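Local coordinates for protein succinate--CoA ligase subunit alpha (Campylobacter jejuni, PDB 6MEL) that forms the alpha subunit of a succinate--CoA ligase, pairing a Rossmann-type CoA-binding domain with a CoA-ligase domain, at residues 252-255 with 256-259. Residues are numbered along the deposited sequence; the frame is centred on the assembly and turned at random.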
loop_
_atom_site.group_PDB
_atom_site.type_symbol
_atom_site.label_atom_id
_atom_site.label_comp_id
_atom_site.label_asym_id
_atom_site.label_seq_id
_atom_site.Cartn_x
_atom_site.Cartn_y
_atom_site.Cartn_z
ATOM N N VAL A 252 -3.808 7.707 -1.813
ATOM C CA VAL A 252 -4.910 8.643 -1.619
ATOM C C VAL A 252 -5.987 8.335 -2.669
ATOM O O VAL A 252 -5.794 8.622 -3.855
ATOM C CB VAL A 252 -4.427 10.095 -1.732
ATOM C CG1 VAL A 252 -5.577 11.081 -1.577
ATOM C CG2 VAL A 252 -3.343 10.437 -0.725
ATOM N N GLY A 253 -7.075 7.694 -2.232
ATOM C CA GLY A 253 -8.247 7.375 -3.088
ATOM C C GLY A 253 -9.306 8.470 -3.071
ATOM O O GLY A 253 -9.922 8.711 -4.059
ATOM N N SER A 254 -9.515 9.126 -1.932
ATOM C CA SER A 254 -10.461 10.258 -1.797
ATOM C C SER A 254 -9.883 11.300 -0.830
ATOM O O SER A 254 -8.928 11.004 -0.118
ATOM C CB SER A 254 -11.787 9.763 -1.317
ATOM O OG SER A 254 -11.623 9.089 -0.085
ATOM N N ALA A 255 -10.480 12.502 -0.801
ATOM C CA ALA A 255 -9.877 13.685 -0.170
ATOM C C ALA A 255 -9.620 13.458 1.327
ATOM O O ALA A 255 -8.621 13.950 1.849
ATOM C CB ALA A 255 -10.738 14.920 -0.405
ATOM N N ASP A 256 -10.473 12.688 2.001
ATOM C CA ASP A 256 -10.321 12.426 3.453
ATOM C C ASP A 256 -9.175 11.425 3.756
ATOM O O ASP A 256 -8.924 11.086 4.938
ATOM C CB ASP A 256 -11.655 11.978 4.068
ATOM C CG ASP A 256 -12.025 10.534 3.756
ATOM O OD1 ASP A 256 -11.842 10.108 2.588
ATOM O OD2 ASP A 256 -12.492 9.831 4.684
ATOM N N GLU A 257 -8.511 10.893 2.711
ATOM C CA GLU A 257 -7.372 10.004 2.899
ATOM C C GLU A 257 -6.060 10.792 2.736
ATOM O O GLU A 257 -4.981 10.253 2.884
ATOM C CB GLU A 257 -7.412 8.842 1.908
ATOM C CG GLU A 257 -8.617 7.904 2.043
ATOM C CD GLU A 257 -8.495 6.771 1.034
ATOM O OE1 GLU A 257 -8.723 7.008 -0.149
ATOM O OE2 GLU A 257 -7.936 5.757 1.383
ATOM N N SER A 258 -6.163 12.044 2.344
ATOM C CA SER A 258 -5.008 12.879 2.067
ATOM C C SER A 258 -4.322 13.319 3.367
ATOM O O SER A 258 -4.934 13.365 4.466
ATOM C CB SER A 258 -5.427 14.097 1.288
ATOM O OG SER A 258 -6.121 14.992 2.167
ATOM N N ALA A 259 -3.055 13.716 3.255
ATOM C CA ALA A 259 -2.346 14.148 4.459
ATOM C C ALA A 259 -2.991 15.435 5.001
ATOM O O ALA A 259 -3.088 15.607 6.217
ATOM C CB ALA A 259 -0.884 14.350 4.171
#
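Glu257 OE1 receives two successive backbone N-H groups while Ser254 O accepts from the amide of Glu257 in return, an example of a 3-10 turn held by both its backbone and its side chains as it runs into a serine N-cap. Only the glutamate half of a capping box is present: OE1 takes the amide of Ser254, three residues back, while Ser254 OG turns to Asp256 instead. Ser254 N lies 2.9 Å from Glu257 OE1 and approaches the anti lone pair, turned away from OE2; the companion bond from Gly253 N to the same oxygen, 2.7 Å long, is weak because its N-H points well off line (128°). In the other direction, Glu257 N reaches Ser254 O at 2.9 Å, coming from above the carbonyl plane. The glutamate chain, extended beyond CG, carries its carboxylate back beneath the bend, where OE2 is bound by Gly212 N of the loop following strand 203-209; one side chain thus ties two loops together and has its rotation fixed from both oxygens. Ser254 OG donates to Asp256 OD1 at 2.9 Å, nearly in line with the C-O bond. Val252, buried behind the bend on Ile210 and Lys241, brings CG2 to 4.1 Å from Ser258 CA. Helix 259-268 opens at Ser258, its N-cap residue, whose OG accepts from Ala261 N. With chi1 at 73°, OG sits between the serine's N and carbonyl carbon, which lets it serve that amide and also donate to Ala255 O. That oxygen takes two donors, Ser258 N at 3.1 Å from above its carbonyl plane and Ser258 OG at 2.7 Å, almost straight off the carbonyl bond (161°).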